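Local coordinates for protein probable arabinosyltransferase B (Mycobacterium tuberculosis H37Rv, PDB 7BVF) that polymerises arabinose into the arabinan of the cell-wall arabinogalactan, as a membrane-embedded arabinosyltransferase, at residues T552-I563 against T610-R620. Residues are numbered along the deposited sequence; the frame is centred on the assembly and turned at random.
Sequences TAVFIMLRRKRI and TTVLVSPSVLR
Arg560 turns an edge of its guanidinium to the backbone carbonyl of Val618, while NH2 of Arg620 sits over the centre of one face, 3.8 Å from Arg560 CZ. The planes of the two guanidinium groups are tilted 36° apart, and NH2 of Arg560 lies above a face of Arg620, displaced toward its rim. Val618 O lies near the plane of the Arg560 group; NH1 is modelled very close to it, at a doubtful 2.4 Å, and the NH2 bond to the same oxygen is weak (3.2 Å). Bends at chi2 (-89°) and chi3 (-67°) fold the arginine chain round to this loop. Two like charges thus approach each other, and the carbonyl may offset part of that on Arg560. Beside it, Ile563 crosses Val618 at about a right angle, CG2 meeting CG1 at 3.7 Å. Deeper in, Leu613 lays CD2 against Ala553 and Met557, 3.7 Å from Met557 CG. Ile556, extended along CG1, brings CD1 to Val614 CG1 (4.0 Å) and Leu619 CD1 (4.2 Å). Thr552 and Thr610 touch through their CG2 methyls, while Thr610 OG1 bonds back to Met606 O. Neighbouring Arg559 forms a salt bridge to a bound cardiolipin. The contact joins the C-terminal ends of helices 537-559 and 603-613 and the loops that follow them; helix 570-584 packs on Met557, and helix 622-639 covers Thr552 and Val614 through Phe628.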
ATOM      1  N   THR A 552      22.479  -9.162 -17.388  1.00 23.25           N
ATOM      2  CA  THR A 552      22.858 -10.122 -18.415  1.00 23.25           C
ATOM      3  C   THR A 552      24.337 -10.070 -18.766  1.00 23.25           C
ATOM      4  O   THR A 552      24.844 -11.021 -19.366  1.00 23.25           O
ATOM      5  CB  THR A 552      22.044  -9.917 -19.694  1.00 23.25           C
ATOM      6  OG1 THR A 552      22.415 -10.912 -20.651  1.00 23.25           O
ATOM      7  CG2 THR A 552      22.342  -8.573 -20.294  1.00 23.25           C
ATOM      8  N   ALA A 553      25.042  -8.991 -18.423  1.00 23.16           N
ATOM      9  CA  ALA A 553      26.485  -8.981 -18.640  1.00 23.16           C
ATOM     10  C   ALA A 553      27.223  -9.797 -17.588  1.00 23.16           C
ATOM     11  O   ALA A 553      28.276 -10.375 -17.879  1.00 23.16           O
ATOM     12  CB  ALA A 553      27.008  -7.547 -18.650  1.00 23.16           C
ATOM     13  N   VAL A 554      26.681  -9.861 -16.372  1.00 24.21           N
ATOM     14  CA  VAL A 554      27.321 -10.608 -15.295  1.00 24.21           C
ATOM     15  C   VAL A 554      27.318 -12.099 -15.597  1.00 24.21           C
ATOM     16  O   VAL A 554      28.327 -12.786 -15.406  1.00 24.21           O
ATOM     17  CB  VAL A 554      26.624 -10.299 -13.960  1.00 24.21           C
ATOM     18  CG1 VAL A 554      27.073 -11.265 -12.890  1.00 24.21           C
ATOM     19  CG2 VAL A 554      26.900  -8.872 -13.539  1.00 24.21           C
ATOM     20  N   PHE A 555      26.187 -12.627 -16.069  1.00 23.26           N
ATOM     21  CA  PHE A 555      26.095 -14.054 -16.355  1.00 23.26           C
ATOM     22  C   PHE A 555      27.028 -14.467 -17.482  1.00 23.26           C
ATOM     23  O   PHE A 555      27.474 -15.617 -17.521  1.00 23.26           O
ATOM     24  CB  PHE A 555      24.657 -14.429 -16.702  1.00 23.26           C
ATOM     25  CG  PHE A 555      23.718 -14.350 -15.541  1.00 23.26           C
ATOM     26  CD1 PHE A 555      24.080 -14.850 -14.307  1.00 23.26           C
ATOM     27  CD2 PHE A 555      22.472 -13.775 -15.682  1.00 23.26           C
ATOM     28  CE1 PHE A 555      23.219 -14.777 -13.237  1.00 23.26           C
ATOM     29  CE2 PHE A 555      21.608 -13.698 -14.614  1.00 23.26           C
ATOM     30  CZ  PHE A 555      21.981 -14.199 -13.391  1.00 23.26           C
ATOM     31  N   ILE A 556      27.330 -13.559 -18.405  1.00 20.94           N
ATOM     32  CA  ILE A 556      28.223 -13.897 -19.504  1.00 20.94           C
ATOM     33  C   ILE A 556      29.677 -13.770 -19.077  1.00 20.94           C
ATOM     34  O   ILE A 556      30.509 -14.618 -19.414  1.00 20.94           O
ATOM     35  CB  ILE A 556      27.912 -13.022 -20.729  1.00 20.94           C
ATOM     36  CG1 ILE A 556      26.473 -13.244 -21.180  1.00 20.94           C
ATOM     37  CG2 ILE A 556      28.870 -13.332 -21.858  1.00 20.94           C
ATOM     38  CD1 ILE A 556      26.089 -12.435 -22.375  1.00 20.94           C
ATOM     39  N   MET A 557      30.012 -12.720 -18.327  1.00 24.53           N
ATOM     40  CA  MET A 557      31.387 -12.553 -17.880  1.00 24.53           C
ATOM     41  C   MET A 557      31.768 -13.511 -16.762  1.00 24.53           C
ATOM     42  O   MET A 557      32.962 -13.671 -16.494  1.00 24.53           O
ATOM     43  CB  MET A 557      31.629 -11.115 -17.429  1.00 24.53           C
ATOM     44  CG  MET A 557      31.518 -10.091 -18.542  1.00 24.53           C
ATOM     45  SD  MET A 557      32.777  -8.809 -18.443  1.00 24.53           S
ATOM     46  CE  MET A 557      34.178  -9.650 -19.170  1.00 24.53           C
ATOM     47  N   LEU A 558      30.799 -14.146 -16.105  1.00 23.09           N
ATOM     48  CA  LEU A 558      31.128 -15.193 -15.145  1.00 23.09           C
ATOM     49  C   LEU A 558      31.547 -16.473 -15.851  1.00 23.09           C
ATOM     50  O   LEU A 558      32.608 -17.032 -15.559  1.00 23.09           O
ATOM     51  CB  LEU A 558      29.937 -15.462 -14.226  1.00 23.09           C
ATOM     52  CG  LEU A 558      29.871 -14.673 -12.923  1.00 23.09           C
ATOM     53  CD1 LEU A 558      28.586 -14.985 -12.200  1.00 23.09           C
ATOM     54  CD2 LEU A 558      31.059 -15.001 -12.056  1.00 23.09           C
ATOM     55  N   ARG A 559      30.725 -16.952 -16.783  1.00 23.49           N
ATOM     56  CA  ARG A 559      31.062 -18.165 -17.517  1.00 23.49           C
ATOM     57  C   ARG A 559      32.292 -17.959 -18.390  1.00 23.49           C
ATOM     58  O   ARG A 559      33.297 -18.662 -18.239  1.00 23.49           O
ATOM     59  CB  ARG A 559      29.875 -18.617 -18.362  1.00 23.49           C
ATOM     60  CG  ARG A 559      30.234 -19.702 -19.348  1.00 23.49           C
ATOM     61  CD  ARG A 559      29.018 -20.486 -19.777  1.00 23.49           C
ATOM     62  NE  ARG A 559      28.639 -21.487 -18.791  1.00 23.49           N
ATOM     63  CZ  ARG A 559      27.519 -22.195 -18.849  1.00 23.49           C
ATOM     64  NH1 ARG A 559      26.672 -22.011 -19.847  1.00 23.49           N
ATOM     65  NH2 ARG A 559      27.248 -23.087 -17.911  1.00 23.49           N
ATOM     66  N   ARG A 560      32.235 -17.002 -19.315  1.00 22.85           N
ATOM     67  CA  ARG A 560      33.361 -16.736 -20.204  1.00 22.85           C
ATOM     68  C   ARG A 560      34.384 -15.887 -19.464  1.00 22.85           C
ATOM     69  O   ARG A 560      34.173 -14.689 -19.261  1.00 22.85           O
ATOM     70  CB  ARG A 560      32.888 -16.031 -21.470  1.00 22.85           C
ATOM     71  CG  ARG A 560      31.683 -16.662 -22.128  1.00 22.85           C
ATOM     72  CD  ARG A 560      32.097 -17.716 -23.126  1.00 22.85           C
ATOM     73  NE  ARG A 560      32.792 -17.143 -24.269  1.00 22.85           N
ATOM     74  CZ  ARG A 560      32.185 -16.674 -25.350  1.00 22.85           C
ATOM     75  NH1 ARG A 560      30.865 -16.708 -25.434  1.00 22.85           N
ATOM     76  NH2 ARG A 560      32.897 -16.170 -26.347  1.00 22.85           N
ATOM     77  N   LYS A 561      35.496 -16.498 -19.056  1.00 28.74           N
ATOM     78  CA  LYS A 561      36.514 -15.755 -18.320  1.00 28.74           C
ATOM     79  C   LYS A 561      37.205 -14.739 -19.219  1.00 28.74           C
ATOM     80  O   LYS A 561      37.217 -13.538 -18.928  1.00 28.74           O
ATOM     81  CB  LYS A 561      37.536 -16.718 -17.715  1.00 28.74           C
ATOM     82  CG  LYS A 561      37.152 -17.263 -16.355  1.00 28.74           C
ATOM     83  CD  LYS A 561      36.336 -18.532 -16.489  1.00 28.74           C
ATOM     84  CE  LYS A 561      35.846 -19.020 -15.143  1.00 28.74           C
ATOM     85  NZ  LYS A 561      34.981 -20.217 -15.292  1.00 28.74           N
ATOM     86  N   ARG A 562      37.786 -15.205 -20.319  1.00 35.05           N
ATOM     87  CA  ARG A 562      38.499 -14.359 -21.264  1.00 35.05           C
ATOM     88  C   ARG A 562      37.667 -14.221 -22.530  1.00 35.05           C
ATOM     89  O   ARG A 562      37.373 -15.219 -23.195  1.00 35.05           O
ATOM     90  CB  ARG A 562      39.873 -14.943 -21.589  1.00 35.05           C
ATOM     91  CG  ARG A 562      40.846 -14.937 -20.426  1.00 35.05           C
ATOM     92  CD  ARG A 562      41.226 -13.520 -20.044  1.00 35.05           C
ATOM     93  NE  ARG A 562      42.346 -13.484 -19.112  1.00 35.05           N
ATOM     94  CZ  ARG A 562      42.773 -12.382 -18.506  1.00 35.05           C
ATOM     95  NH1 ARG A 562      43.801 -12.439 -17.670  1.00 35.05           N
ATOM     96  NH2 ARG A 562      42.171 -11.224 -18.731  1.00 35.05           N
ATOM     97  N   ILE A 563      37.290 -12.994 -22.856  1.00 30.75           N
ATOM     98  CA  ILE A 563      36.573 -12.671 -24.086  1.00 30.75           C
ATOM     99  C   ILE A 563      37.502 -11.835 -24.954  1.00 30.75           C
ATOM    100  O   ILE A 563      38.113 -10.888 -24.449  1.00 30.75           O
ATOM    101  CB  ILE A 563      35.263 -11.916 -23.802  1.00 30.75           C
ATOM    102  CG1 ILE A 563      34.557 -12.529 -22.596  1.00 30.75           C
ATOM    103  CG2 ILE A 563      34.353 -11.955 -25.008  1.00 30.75           C
ATOM    104  CD1 ILE A 563      33.235 -11.895 -22.278  1.00 30.75           C
ATOM    105  N   THR A 610      26.959  -4.393 -23.173  1.00 18.56           N
ATOM    106  CA  THR A 610      26.085  -5.531 -23.430  1.00 18.56           C
ATOM    107  C   THR A 610      25.852  -5.726 -24.924  1.00 18.56           C
ATOM    108  O   THR A 610      25.765  -6.864 -25.398  1.00 18.56           O
ATOM    109  CB  THR A 610      24.759  -5.352 -22.700  1.00 18.56           C
ATOM    110  OG1 THR A 610      25.007  -5.232 -21.297  1.00 18.56           O
ATOM    111  CG2 THR A 610      23.860  -6.541 -22.941  1.00 18.56           C
ATOM    112  N   THR A 611      25.755  -4.636 -25.686  1.00 18.80           N
ATOM    113  CA  THR A 611      25.566  -4.761 -27.126  1.00 18.80           C
ATOM    114  C   THR A 611      26.720  -5.497 -27.794  1.00 18.80           C
ATOM    115  O   THR A 611      26.532  -6.089 -28.862  1.00 18.80           O
ATOM    116  CB  THR A 611      25.388  -3.375 -27.743  1.00 18.80           C
ATOM    117  OG1 THR A 611      24.301  -2.710 -27.096  1.00 18.80           O
ATOM    118  CG2 THR A 611      25.069  -3.476 -29.217  1.00 18.80           C
ATOM    119  N   VAL A 612      27.899  -5.496 -27.182  1.00 17.99           N
ATOM    120  CA  VAL A 612      29.019  -6.259 -27.714  1.00 17.99           C
ATOM    121  C   VAL A 612      29.057  -7.669 -27.133  1.00 17.99           C
ATOM    122  O   VAL A 612      29.437  -8.613 -27.830  1.00 17.99           O
ATOM    123  CB  VAL A 612      30.340  -5.518 -27.448  1.00 17.99           C
ATOM    124  CG1 VAL A 612      31.505  -6.280 -28.034  1.00 17.99           C
ATOM    125  CG2 VAL A 612      30.279  -4.123 -28.024  1.00 17.99           C
ATOM    126  N   LEU A 613      28.658  -7.834 -25.873  1.00 17.23           N
ATOM    127  CA  LEU A 613      28.685  -9.158 -25.259  1.00 17.23           C
ATOM    128  C   LEU A 613      27.586 -10.084 -25.764  1.00 17.23           C
ATOM    129  O   LEU A 613      27.732 -11.302 -25.645  1.00 17.23           O
ATOM    130  CB  LEU A 613      28.604  -9.036 -23.739  1.00 17.23           C
ATOM    131  CG  LEU A 613      29.930  -8.966 -22.982  1.00 17.23           C
ATOM    132  CD1 LEU A 613      30.727  -7.744 -23.341  1.00 17.23           C
ATOM    133  CD2 LEU A 613      29.640  -8.977 -21.499  1.00 17.23           C
ATOM    134  N   VAL A 614      26.496  -9.561 -26.315  1.00 17.42           N
ATOM    135  CA  VAL A 614      25.426 -10.416 -26.814  1.00 17.42           C
ATOM    136  C   VAL A 614      25.417 -10.470 -28.340  1.00 17.42           C
ATOM    137  O   VAL A 614      24.418 -10.862 -28.938  1.00 17.42           O
ATOM    138  CB  VAL A 614      24.053  -9.990 -26.268  1.00 17.42           C
ATOM    139  CG1 VAL A 614      24.083  -9.921 -24.758  1.00 17.42           C
ATOM    140  CG2 VAL A 614      23.625  -8.664 -26.858  1.00 17.42           C
ATOM    141  N   SER A 615      26.517 -10.101 -28.978  1.00 18.34           N
ATOM    142  CA  SER A 615      26.578 -10.083 -30.428  1.00 18.34           C
ATOM    143  C   SER A 615      26.812 -11.488 -30.972  1.00 18.34           C
ATOM    144  O   SER A 615      27.305 -12.363 -30.261  1.00 18.34           O
ATOM    145  CB  SER A 615      27.686  -9.145 -30.888  1.00 18.34           C
ATOM    146  OG  SER A 615      28.935  -9.806 -30.918  1.00 18.34           O
ATOM    147  N   PRO A 616      26.465 -11.731 -32.247  1.00 21.42           N
ATOM    148  CA  PRO A 616      26.641 -13.073 -32.824  1.00 21.42           C
ATOM    149  C   PRO A 616      28.080 -13.562 -32.875  1.00 21.42           C
ATOM    150  O   PRO A 616      28.338 -14.680 -33.328  1.00 21.42           O
ATOM    151  CB  PRO A 616      26.071 -12.915 -34.237  1.00 21.42           C
ATOM    152  CG  PRO A 616      25.096 -11.818 -34.121  1.00 21.42           C
ATOM    153  CD  PRO A 616      25.685 -10.857 -33.139  1.00 21.42           C
ATOM    154  N   SER A 617      29.026 -12.741 -32.425  1.00 21.46           N
ATOM    155  CA  SER A 617      30.427 -13.133 -32.390  1.00 21.46           C
ATOM    156  C   SER A 617      30.902 -13.536 -31.003  1.00 21.46           C
ATOM    157  O   SER A 617      31.905 -14.247 -30.892  1.00 21.46           O
ATOM    158  CB  SER A 617      31.306 -11.994 -32.913  1.00 21.46           C
ATOM    159  OG  SER A 617      30.786 -11.472 -34.122  1.00 21.46           O
ATOM    160  N   VAL A 618      30.215 -13.103 -29.951  1.00 19.28           N
ATOM    161  CA  VAL A 618      30.554 -13.480 -28.588  1.00 19.28           C
ATOM    162  C   VAL A 618      29.578 -14.510 -28.036  1.00 19.28           C
ATOM    163  O   VAL A 618      29.976 -15.415 -27.302  1.00 19.28           O
ATOM    164  CB  VAL A 618      30.612 -12.227 -27.690  1.00 19.28           C
ATOM    165  CG1 VAL A 618      30.928 -12.609 -26.260  1.00 19.28           C
ATOM    166  CG2 VAL A 618      31.644 -11.256 -28.215  1.00 19.28           C
ATOM    167  N   LEU A 619      28.304 -14.395 -28.390  1.00 16.98           N
ATOM    168  CA  LEU A 619      27.271 -15.350 -27.997  1.00 16.98           C
ATOM    169  C   LEU A 619      26.925 -16.147 -29.249  1.00 16.98           C
ATOM    170  O   LEU A 619      26.182 -15.674 -30.111  1.00 16.98           O
ATOM    171  CB  LEU A 619      26.062 -14.627 -27.417  1.00 16.98           C
ATOM    172  CG  LEU A 619      25.265 -15.320 -26.318  1.00 16.98           C
ATOM    173  CD1 LEU A 619      26.148 -15.576 -25.133  1.00 16.98           C
ATOM    174  CD2 LEU A 619      24.099 -14.455 -25.911  1.00 16.98           C
ATOM    175  N   ARG A 620      27.461 -17.363 -29.339  1.00 18.70           N
ATOM    176  CA  ARG A 620      27.524 -18.090 -30.600  1.00 18.70           C
ATOM    177  C   ARG A 620      26.299 -18.944 -30.896  1.00 18.70           C
ATOM    178  O   ARG A 620      26.070 -19.273 -32.062  1.00 18.70           O
ATOM    179  CB  ARG A 620      28.770 -18.980 -30.619  1.00 18.70           C
ATOM    180  CG  ARG A 620      30.064 -18.227 -30.386  1.00 18.70           C
ATOM    181  CD  ARG A 620      31.184 -19.149 -29.949  1.00 18.70           C
ATOM    182  NE  ARG A 620      31.160 -19.408 -28.515  1.00 18.70           N
ATOM    183  CZ  ARG A 620      32.094 -20.094 -27.867  1.00 18.70           C
ATOM    184  NH1 ARG A 620      33.128 -20.587 -28.528  1.00 18.70           N
ATOM    185  NH2 ARG A 620      31.999 -20.286 -26.562  1.00 18.70           N
TER